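Local coordinates for protein putative phosphatase (DUF442) (Shewanella putrefaciens CN-32, PDB 3GXH) that is a putative phosphatase of the DSP-PTPase family, probably removing phosphate from substrates that have not been identified, at residues A[41-50]-A[68-76]; A[27-37]-A[56-67]. One frame throughout, in Å; residues are numbered along the deposited sequence.

Contact 1 (A[41-50]-A[68-76])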
loop_
_atom_site.group_PDB
_atom_site.type_symbol
_atom_site.label_atom_id
_atom_site.label_comp_id
_atom_site.label_asym_id
_atom_site.label_seq_id
_atom_site.Cartn_x
_atom_site.Cartn_y
_atom_site.Cartn_z
ATOM N N VAL A 41 -0.826 -5.441 12.821
ATOM C CA VAL A 41 -1.501 -5.203 11.569
ATOM C C VAL A 41 -2.760 -6.091 11.485
ATOM O O VAL A 41 -2.714 -7.290 11.804
ATOM C CB VAL A 41 -0.595 -5.429 10.336
ATOM C CG1 VAL A 41 -1.374 -5.261 9.001
ATOM C CG2 VAL A 41 0.598 -4.451 10.419
ATOM N N ASP A 42 -3.899 -5.515 11.051
ATOM C CA ASP A 42 -5.175 -6.210 10.982
ATOM C C ASP A 42 -5.547 -6.624 9.549
ATOM O O ASP A 42 -6.235 -7.619 9.374
ATOM C CB ASP A 42 -6.287 -5.286 11.493
ATOM C CG ASP A 42 -6.137 -4.895 12.928
ATOM O OD1 ASP A 42 -6.015 -5.794 13.787
ATOM O OD2 ASP A 42 -6.131 -3.662 13.251
ATOM N N VAL A 43 -5.167 -5.806 8.562
ATOM C CA VAL A 43 -5.632 -5.993 7.194
ATOM C C VAL A 43 -4.440 -5.788 6.275
ATOM O O VAL A 43 -3.643 -4.850 6.460
ATOM C CB VAL A 43 -6.659 -4.921 6.856
ATOM C CG1 VAL A 43 -7.247 -5.174 5.436
ATOM C CG2 VAL A 43 -7.759 -4.750 7.937
ATOM N N VAL A 44 -4.322 -6.648 5.254
ATOM C CA VAL A 44 -3.346 -6.471 4.218
ATOM C C VAL A 44 -4.064 -6.212 2.904
ATOM O O VAL A 44 -4.937 -7.031 2.538
ATOM C CB VAL A 44 -2.459 -7.721 4.057
ATOM C CG1 VAL A 44 -1.515 -7.550 2.850
ATOM C CG2 VAL A 44 -1.634 -7.963 5.332
ATOM N N ILE A 45 -3.749 -5.102 2.248
ATOM C CA ILE A 45 -4.288 -4.704 0.954
ATOM C C ILE A 45 -3.168 -4.854 -0.052
ATOM O O ILE A 45 -2.162 -4.176 0.029
ATOM C CB ILE A 45 -4.890 -3.284 0.952
ATOM C CG1 ILE A 45 -5.940 -3.158 2.064
ATOM C CG2 ILE A 45 -5.429 -2.976 -0.452
ATOM C CD1 ILE A 45 -6.506 -1.758 2.165
ATOM N N ASN A 46 -3.339 -5.797 -0.982
ATOM C CA ASN A 46 -2.320 -6.180 -1.964
ATOM C C ASN A 46 -2.686 -5.599 -3.298
ATOM O O ASN A 46 -3.751 -5.878 -3.852
ATOM C CB ASN A 46 -2.285 -7.696 -2.067
ATOM C CG ASN A 46 -1.288 -8.207 -3.068
ATOM O OD1 ASN A 46 -0.384 -7.462 -3.538
ATOM N ND2 ASN A 46 -1.483 -9.481 -3.448
ATOM N N LEU A 47 -1.801 -4.730 -3.806
ATOM C CA LEU A 47 -1.942 -4.078 -5.139
ATOM C C LEU A 47 -1.145 -4.773 -6.248
ATOM O O LEU A 47 -1.192 -4.342 -7.384
ATOM C CB LEU A 47 -1.519 -2.604 -5.081
ATOM C CG LEU A 47 -2.134 -1.740 -4.003
ATOM C CD1 LEU A 47 -1.601 -0.318 -4.092
ATOM C CD2 LEU A 47 -3.680 -1.744 -4.002
HETATM N N MSE A 48 -0.391 -5.803 -5.886
HETATM C CA MSE A 48 0.445 -6.523 -6.836
HETATM C C MSE A 48 -0.348 -7.579 -7.586
HETATM O O MSE A 48 -0.869 -8.490 -6.975
HETATM C CB MSE A 48 1.591 -7.178 -6.072
HETATM C CG MSE A 48 2.491 -8.068 -6.896
HETATM SE SE MSE A 48 3.897 -8.784 -5.783
HETATM C CE MSE A 48 5.095 -9.449 -7.178
ATOM N N PRO A 49 -0.392 -7.520 -8.914
ATOM C CA PRO A 49 -1.098 -8.571 -9.643
ATOM C C PRO A 49 -0.534 -9.963 -9.354
ATOM O O PRO A 49 0.697 -10.195 -9.364
ATOM C CB PRO A 49 -0.862 -8.191 -11.124
ATOM C CG PRO A 49 -0.658 -6.721 -11.109
ATOM C CD PRO A 49 0.116 -6.479 -9.830
ATOM N N ASP A 50 -1.455 -10.918 -9.163
ATOM C CA ASP A 50 -1.109 -12.325 -8.921
ATOM C C ASP A 50 -0.330 -12.867 -10.114
ATOM O O ASP A 50 0.442 -13.805 -9.950
ATOM C CB ASP A 50 -2.387 -13.170 -8.788
ATOM C CG ASP A 50 -3.125 -13.001 -7.472
ATOM O OD1 ASP A 50 -2.570 -12.548 -6.477
ATOM O OD2 ASP A 50 -4.299 -13.452 -7.497
HETATM N N MSE A 68 -4.880 -12.294 9.638
HETATM C CA MSE A 68 -5.281 -10.998 9.149
HETATM C C MSE A 68 -6.286 -11.051 8.015
HETATM O O MSE A 68 -6.473 -12.110 7.401
HETATM C CB MSE A 68 -4.044 -10.235 8.656
HETATM C CG MSE A 68 -3.049 -9.959 9.740
HETATM SE SE MSE A 68 -1.383 -9.119 9.202
HETATM C CE MSE A 68 -0.695 -10.621 8.124
ATOM N N ASP A 69 -6.969 -9.942 7.772
ATOM C CA ASP A 69 -7.928 -9.843 6.689
ATOM C C ASP A 69 -7.157 -9.492 5.416
ATOM O O ASP A 69 -6.116 -8.835 5.480
ATOM C CB ASP A 69 -8.944 -8.718 6.970
ATOM C CG ASP A 69 -9.865 -9.013 8.102
ATOM O OD1 ASP A 69 -10.108 -10.185 8.404
ATOM O OD2 ASP A 69 -10.373 -8.016 8.662
ATOM N N TYR A 70 -7.642 -9.968 4.270
ATOM C CA TYR A 70 -6.980 -9.831 2.997
ATOM C C TYR A 70 -7.885 -9.135 1.984
ATOM O O TYR A 70 -9.028 -9.539 1.800
ATOM C CB TYR A 70 -6.607 -11.228 2.474
ATOM C CG TYR A 70 -5.891 -11.197 1.151
ATOM C CD1 TYR A 70 -4.643 -10.601 1.070
ATOM C CD2 TYR A 70 -6.453 -11.722 -0.007
ATOM C CE1 TYR A 70 -3.936 -10.547 -0.116
ATOM C CE2 TYR A 70 -5.735 -11.679 -1.201
ATOM C CZ TYR A 70 -4.466 -11.132 -1.247
ATOM O OH TYR A 70 -3.751 -11.044 -2.443
ATOM N N VAL A 71 -7.374 -8.099 1.343
ATOM C CA VAL A 71 -8.026 -7.380 0.243
ATOM C C VAL A 71 -7.096 -7.370 -0.954
ATOM O O VAL A 71 -5.907 -6.955 -0.811
ATOM C CB VAL A 71 -8.426 -5.950 0.659
ATOM C CG1 VAL A 71 -9.231 -5.295 -0.460
ATOM C CG2 VAL A 71 -9.158 -5.923 1.999
ATOM N N TYR A 72 -7.588 -7.766 -2.132
ATOM C CA TYR A 72 -6.801 -7.841 -3.342
ATOM C C TYR A 72 -7.364 -6.862 -4.362
ATOM O O TYR A 72 -8.477 -7.009 -4.831
ATOM C CB TYR A 72 -6.865 -9.270 -3.896
ATOM C CG TYR A 72 -6.181 -9.496 -5.209
ATOM C CD1 TYR A 72 -4.815 -9.169 -5.365
ATOM C CD2 TYR A 72 -6.842 -10.017 -6.273
ATOM C CE1 TYR A 72 -4.186 -9.453 -6.530
ATOM C CE2 TYR A 72 -6.194 -10.255 -7.491
ATOM C CZ TYR A 72 -4.861 -9.970 -7.601
ATOM O OH TYR A 72 -4.207 -10.219 -8.820
ATOM N N ILE A 73 -6.574 -5.844 -4.688
ATOM C CA ILE A 73 -6.894 -4.797 -5.652
ATOM C C ILE A 73 -5.713 -4.682 -6.612
ATOM O O ILE A 73 -4.865 -3.788 -6.453
ATOM C CB ILE A 73 -7.252 -3.457 -4.941
ATOM C CG1 ILE A 73 -8.382 -3.635 -3.954
ATOM C CG2 ILE A 73 -7.608 -2.356 -5.987
ATOM C CD1 ILE A 73 -8.666 -2.452 -3.062
ATOM N N PRO A 74 -5.625 -5.568 -7.606
ATOM C CA PRO A 74 -4.421 -5.540 -8.425
ATOM C C PRO A 74 -4.384 -4.314 -9.303
ATOM O O PRO A 74 -5.384 -3.962 -9.928
ATOM C CB PRO A 74 -4.576 -6.801 -9.289
ATOM C CG PRO A 74 -6.052 -7.077 -9.338
ATOM C CD PRO A 74 -6.518 -6.697 -7.949
ATOM N N VAL A 75 -3.218 -3.703 -9.421
ATOM C CA VAL A 75 -3.062 -2.454 -10.179
ATOM C C VAL A 75 -2.064 -2.749 -11.288
ATOM O O VAL A 75 -0.935 -3.210 -11.055
ATOM C CB VAL A 75 -2.532 -1.329 -9.292
ATOM C CG1 VAL A 75 -2.260 -0.047 -10.108
ATOM C CG2 VAL A 75 -3.524 -1.048 -8.174
ATOM N N ASP A 76 -2.502 -2.471 -12.526
ATOM C CA ASP A 76 -1.657 -2.627 -13.679
ATOM C C ASP A 76 -0.668 -1.481 -13.728
ATOM O O ASP A 76 -1.053 -0.324 -13.704
ATOM C CB ASP A 76 -2.528 -2.611 -14.959
ATOM C CG ASP A 76 -1.684 -2.763 -16.214
ATOM O OD1 ASP A 76 -1.202 -3.858 -16.450
ATOM O OD2 ASP A 76 -1.493 -1.782 -16.941
HETATM O O HOH W 1 -4.521 -12.540 -4.477
#
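Ile-45 and Val-71 run side by side on one face of the sheet, with CG1 of Ile-45 4.0 Å from CB of Val-71. Val-43 and Ile-73 continue this apolar row at either end, and Leu-47 lies alongside Ile-73. Near the start of both segments the selenomethionine Met-68 is bent at chi3 (-66°), which carries its CE to CG2 of Val-44 while SE rests against CG1 of Val-41. Strands 43-46 and 69-72 pair in parallel: the amides of Val-44 and Asn-46 bond to the carbonyls of Asp-69 and Val-71, and those of Asp-69, Val-71 and Ile-73 donate to the carbonyls of Asp-42, Val-44 and Asn-46. Past the strand ends, Val-75 N still reaches Leu-47 O at 2.9 Å, on a more bent path of 152°.

The polar edge belongs to Asn-46, Tyr-70 and Tyr-72. With CG of Asn-46 anti to its backbone N (chi1 179°), the amide is set beside the rings of Tyr-70 and Tyr-72, and ND2 donates to Tyr-70 OH at 2.9 Å, nearly straight and in the amide plane. Its OD1 accepts from Met-48 N, closing an Asx turn where the chain leaves the strand. Tyr-72 OH accepts from the backbone N of Asp-50 at 2.9 Å, and CD of Pro-74 sits over the centre of the Tyr-72 ring. A water joins Tyr-70 OH to OD1 of Asp-50, 2.8 Å from the latter. Strand 100-103 flanks 43-46 on its other side. Helix 59-65 connects the two parallel strands, a beta-alpha-beta unit consistent with the central sheet of the tyrosine-phosphatase family.

Contact 2 (A[27-37]-A[56-67]). With EDO (1,2-ethanediol), chain G.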
loop_
_atom_site.group_PDB
_atom_site.type_symbol
_atom_site.label_atom_id
_atom_site.label_comp_id
_atom_site.label_asym_id
_atom_site.label_seq_id
_atom_site.Cartn_x
_atom_site.Cartn_y
_atom_site.Cartn_z
ATOM N N LEU A 27 6.989 -6.435 -1.086
ATOM C CA LEU A 27 6.328 -7.725 -0.893
ATOM C C LEU A 27 6.835 -8.458 0.331
ATOM O O LEU A 27 7.999 -8.857 0.347
ATOM C CB LEU A 27 6.568 -8.598 -2.135
ATOM C CG LEU A 27 5.924 -9.999 -2.135
ATOM C CD1 LEU A 27 4.444 -9.905 -1.953
ATOM C CD2 LEU A 27 6.281 -10.692 -3.449
ATOM N N PRO A 28 6.004 -8.676 1.341
ATOM C CA PRO A 28 6.448 -9.514 2.462
ATOM C C PRO A 28 6.644 -10.953 2.051
ATOM O O PRO A 28 5.858 -11.426 1.236
ATOM C CB PRO A 28 5.313 -9.375 3.520
ATOM C CG PRO A 28 4.600 -8.109 3.065
ATOM C CD PRO A 28 4.642 -8.195 1.577
ATOM N N ASN A 29 7.672 -11.641 2.533
ATOM C CA ASN A 29 7.725 -13.075 2.392
ATOM C C ASN A 29 6.798 -13.710 3.418
ATOM O O ASN A 29 6.154 -13.043 4.224
ATOM C CB ASN A 29 9.172 -13.567 2.486
ATOM C CG ASN A 29 9.800 -13.350 3.809
ATOM O OD1 ASN A 29 9.164 -13.374 4.861
ATOM N ND2 ASN A 29 11.112 -13.150 3.775
ATOM N N GLU A 30 6.644 -15.026 3.375
ATOM C CA GLU A 30 5.678 -15.705 4.183
ATOM C C GLU A 30 5.874 -15.450 5.657
ATOM O O GLU A 30 4.936 -15.076 6.388
ATOM C CB GLU A 30 5.656 -17.219 3.891
ATOM C CG GLU A 30 4.651 -17.975 4.753
ATOM C CD GLU A 30 4.435 -19.421 4.325
ATOM O OE1 GLU A 30 4.883 -19.832 3.219
ATOM O OE2 GLU A 30 3.802 -20.172 5.113
ATOM N N GLN A 31 7.088 -15.609 6.149
ATOM C CA GLN A 31 7.361 -15.394 7.569
ATOM C C GLN A 31 7.099 -13.971 7.998
ATOM O O GLN A 31 6.681 -13.724 9.135
ATOM C CB GLN A 31 8.771 -15.888 7.905
ATOM C CG GLN A 31 9.817 -15.404 7.097
ATOM C CD GLN A 31 10.089 -16.192 5.734
ATOM O OE1 GLN A 31 9.235 -16.999 5.127
ATOM N NE2 GLN A 31 11.295 -15.892 5.184
ATOM N N GLN A 32 7.315 -13.030 7.108
ATOM C CA GLN A 32 7.078 -11.607 7.403
ATOM C C GLN A 32 5.583 -11.311 7.627
ATOM O O GLN A 32 5.246 -10.373 8.350
ATOM C CB GLN A 32 7.698 -10.675 6.355
ATOM C CG GLN A 32 9.207 -10.696 6.446
ATOM C CD GLN A 32 9.883 -10.057 5.294
ATOM O OE1 GLN A 32 9.321 -10.000 4.201
ATOM N NE2 GLN A 32 11.140 -9.592 5.525
ATOM N N PHE A 33 4.669 -12.106 7.056
ATOM C CA PHE A 33 3.271 -11.879 7.377
ATOM C C PHE A 33 3.000 -12.162 8.848
ATOM O O PHE A 33 2.167 -11.492 9.463
ATOM C CB PHE A 33 2.365 -12.723 6.491
ATOM C CG PHE A 33 2.272 -12.225 5.096
ATOM C CD1 PHE A 33 1.748 -10.971 4.831
ATOM C CD2 PHE A 33 2.675 -12.978 3.997
ATOM C CE1 PHE A 33 1.657 -10.451 3.521
ATOM C CE2 PHE A 33 2.603 -12.427 2.697
ATOM C CZ PHE A 33 2.101 -11.181 2.485
ATOM N N SER A 34 3.660 -13.163 9.412
ATOM C CA SER A 34 3.543 -13.389 10.863
ATOM C C SER A 34 4.078 -12.216 11.679
ATOM O O SER A 34 3.508 -11.847 12.717
ATOM C CB SER A 34 4.225 -14.701 11.247
ATOM O OG SER A 34 3.427 -15.790 10.767
ATOM N N LEU A 35 5.172 -11.618 11.219
ATOM C CA LEU A 35 5.740 -10.454 11.921
ATOM C C LEU A 35 4.735 -9.286 11.873
ATOM O O LEU A 35 4.537 -8.565 12.845
ATOM C CB LEU A 35 7.067 -10.006 11.284
ATOM C CG LEU A 35 8.192 -11.051 11.295
ATOM C CD1 LEU A 35 9.389 -10.429 10.598
ATOM C CD2 LEU A 35 8.534 -11.428 12.734
ATOM N N LEU A 36 4.091 -9.106 10.725
ATOM C CA LEU A 36 3.049 -8.086 10.583
ATOM C C LEU A 36 1.922 -8.301 11.580
ATOM O O LEU A 36 1.484 -7.340 12.255
ATOM C CB LEU A 36 2.500 -8.056 9.150
ATOM C CG LEU A 36 3.518 -7.423 8.185
ATOM C CD1 LEU A 36 3.240 -7.900 6.731
ATOM C CD2 LEU A 36 3.507 -5.843 8.289
ATOM N N LYS A 37 1.439 -9.517 11.699
ATOM C CA LYS A 37 0.386 -9.798 12.666
ATOM C C LYS A 37 0.850 -9.450 14.086
ATOM O O LYS A 37 0.118 -8.852 14.872
ATOM C CB LYS A 37 -0.041 -11.264 12.614
ATOM C CG LYS A 37 -1.105 -11.688 13.677
ATOM C CD LYS A 37 -2.422 -10.979 13.451
ATOM C CE LYS A 37 -3.436 -11.330 14.530
ATOM N NZ LYS A 37 -4.807 -10.814 14.168
ATOM N N HIS A 56 3.256 -14.290 -4.669
ATOM C CA HIS A 56 2.934 -15.535 -4.020
ATOM C C HIS A 56 1.881 -16.258 -4.835
ATOM O O HIS A 56 0.997 -15.625 -5.390
ATOM C CB HIS A 56 2.376 -15.303 -2.595
ATOM C CG HIS A 56 3.365 -14.687 -1.659
ATOM N ND1 HIS A 56 4.493 -15.370 -1.267
ATOM C CD2 HIS A 56 3.442 -13.439 -1.108
ATOM C CE1 HIS A 56 5.195 -14.582 -0.468
ATOM N NE2 HIS A 56 4.581 -13.414 -0.345
ATOM N N PRO A 57 1.935 -17.590 -4.865
ATOM C CA PRO A 57 0.871 -18.324 -5.590
ATOM C C PRO A 57 -0.534 -18.058 -4.960
ATOM O O PRO A 57 -1.525 -18.076 -5.684
ATOM C CB PRO A 57 1.260 -19.764 -5.438
ATOM C CG PRO A 57 2.751 -19.727 -5.304
ATOM C CD PRO A 57 3.057 -18.462 -4.527
ATOM N N ASP A 58 -0.589 -17.827 -3.656
ATOM C CA ASP A 58 -1.862 -17.532 -2.961
ATOM C C ASP A 58 -1.556 -16.692 -1.732
ATOM O O ASP A 58 -1.478 -17.196 -0.610
ATOM C CB ASP A 58 -2.539 -18.819 -2.598
ATOM C CG ASP A 58 -3.972 -18.634 -2.089
ATOM O OD1 ASP A 58 -4.358 -17.467 -1.854
ATOM O OD2 ASP A 58 -4.670 -19.638 -1.926
ATOM N N GLU A 59 -1.377 -15.399 -1.978
ATOM C CA GLU A 59 -1.061 -14.494 -0.901
ATOM C C GLU A 59 -2.159 -14.500 0.155
ATOM O O GLU A 59 -1.878 -14.431 1.367
ATOM C CB GLU A 59 -0.770 -13.084 -1.390
ATOM C CG GLU A 59 -0.457 -12.159 -0.190
ATOM C CD GLU A 59 0.093 -10.825 -0.551
ATOM O OE1 GLU A 59 1.032 -10.727 -1.364
ATOM O OE2 GLU A 59 -0.424 -9.843 0.052
ATOM N N GLY A 60 -3.409 -14.531 -0.291
ATOM C CA GLY A 60 -4.503 -14.484 0.678
ATOM C C GLY A 60 -4.500 -15.612 1.685
ATOM O O GLY A 60 -4.891 -15.436 2.845
ATOM N N LYS A 61 -4.083 -16.803 1.246
ATOM C CA LYS A 61 -3.903 -17.904 2.129
ATOM C C LYS A 61 -2.887 -17.564 3.212
ATOM O O LYS A 61 -3.097 -17.791 4.402
ATOM C CB LYS A 61 -3.485 -19.159 1.360
ATOM C CG LYS A 61 -3.271 -20.375 2.230
ATOM C CD LYS A 61 -2.877 -21.611 1.381
ATOM C CE LYS A 61 -2.693 -22.870 2.253
ATOM N NZ LYS A 61 -1.363 -22.956 2.914
ATOM N N LEU A 62 -1.757 -16.999 2.799
ATOM C CA LEU A 62 -0.726 -16.640 3.765
ATOM C C LEU A 62 -1.219 -15.581 4.752
ATOM O O LEU A 62 -0.936 -15.647 5.961
ATOM C CB LEU A 62 0.538 -16.143 3.076
ATOM C CG LEU A 62 1.140 -17.048 1.992
ATOM C CD1 LEU A 62 2.467 -16.420 1.426
ATOM C CD2 LEU A 62 1.341 -18.431 2.502
ATOM N N VAL A 63 -1.945 -14.591 4.241
ATOM C CA VAL A 63 -2.421 -13.470 5.061
ATOM C C VAL A 63 -3.457 -13.977 6.054
ATOM O O VAL A 63 -3.419 -13.665 7.248
ATOM C CB VAL A 63 -2.939 -12.301 4.207
ATOM C CG1 VAL A 63 -3.734 -11.272 5.045
ATOM C CG2 VAL A 63 -1.773 -11.671 3.441
ATOM N N THR A 64 -4.408 -14.755 5.588
ATOM C CA THR A 64 -5.509 -15.219 6.465
ATOM C C THR A 64 -4.994 -16.270 7.447
ATOM O O THR A 64 -5.382 -16.234 8.631
ATOM C CB THR A 64 -6.777 -15.594 5.665
ATOM O OG1 THR A 64 -6.467 -16.639 4.789
ATOM C CG2 THR A 64 -7.360 -14.345 4.923
ATOM N N GLN A 65 -4.043 -17.110 7.037
ATOM C CA GLN A 65 -3.357 -18.049 7.943
ATOM C C GLN A 65 -2.616 -17.344 9.071
ATOM O O GLN A 65 -2.521 -17.882 10.168
ATOM C CB GLN A 65 -2.335 -18.920 7.196
ATOM C CG GLN A 65 -2.954 -20.130 6.530
ATOM C CD GLN A 65 -1.942 -20.976 5.776
ATOM O OE1 GLN A 65 -0.795 -20.563 5.547
ATOM N NE2 GLN A 65 -2.375 -22.154 5.349
ATOM N N ALA A 66 -2.061 -16.158 8.784
ATOM C CA ALA A 66 -1.335 -15.353 9.763
ATOM C C ALA A 66 -2.305 -14.552 10.642
ATOM O O ALA A 66 -1.847 -13.800 11.486
ATOM C CB ALA A 66 -0.367 -14.431 9.062
ATOM N N GLY A 67 -3.613 -14.718 10.461
ATOM C CA GLY A 67 -4.620 -14.053 11.273
ATOM C C GLY A 67 -5.077 -12.655 10.900
ATOM O O GLY A 67 -5.628 -11.919 11.723
HETATM C C1 EDO G . 9.755 -10.662 -1.783
HETATM O O1 EDO G . 9.338 -11.105 -0.669
HETATM C C2 EDO G . 10.713 -9.475 -1.566
HETATM O O2 EDO G . 11.182 -9.062 -2.832
#
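His-56 NE2 donates to the carbonyl O of Pro-28 at 2.8 Å, a nearly straight bond of 167° that lies in both the imidazole and the carbonyl plane. This ties the approach to helix 59-65 to the residues just before helix 30-37. CD1 of Leu-62 lies over one face of the imidazole, toward its rim, and CD1 of Leu-27 approaches CD2 of His-56 at 3.8 Å.

Phe-33 packs between the helices. Its CG stands anti to the carbonyl carbon (chi1 -74°), sending the ring toward helix 59-65, where CG2 of Val-63 makes a CH-pi contact over one face, 4.0 Å from the ring centroid. CB of Pro-28 lies over the opposite face. CZ meets the carboxylate carbon CD of Glu-59 at 3.7 Å; OE2, which also lies against the ring, is hydrogen-bonded to His-103 NE2, helping to hold the carboxylate. CD2 of Leu-62 packs against CD of Glu-30.

CB of Ala-66 lies 4.1 Å from CB of Phe-33, and Lys-37 NZ donates to Gly-67 O at 2.8 Å from above the carbonyl plane. A Schellman motif at Gly-67 closes helix 59-65, and a capping box of Asn-29 and Gln-32 opens helix 30-37. The helices, crossing at -37° with axes 9.2 Å apart, pack on one face of the sheet, Leu-36 on strand 100-103 and Val-63 on 43-46, consistent with the family's alpha/beta fold.

In the fold
The centre of contact 1 is about 8 Å from the centre of the chain, that of contact 2 about 15 Å; both are partly buried, contact 1 more so. Contact 1 joins strands of the central sheet, contact 2 helices packed outside it. The segments alternate along the chain: helix 30-38 leads into strand 43-46, and helix 59-65 connects that strand to 69-72. They also touch, with probable backbone hydrogen bonds from Val-41 N to Leu-36 O and from Met-68 N to Val-63 O, and with CE of Met-68 packing on the carbonyl O of Phe-33. Contact 1 rests mainly on repeated main-chain bonds, whereas contact 2 relies on side-chain packing with one polar bond near each end.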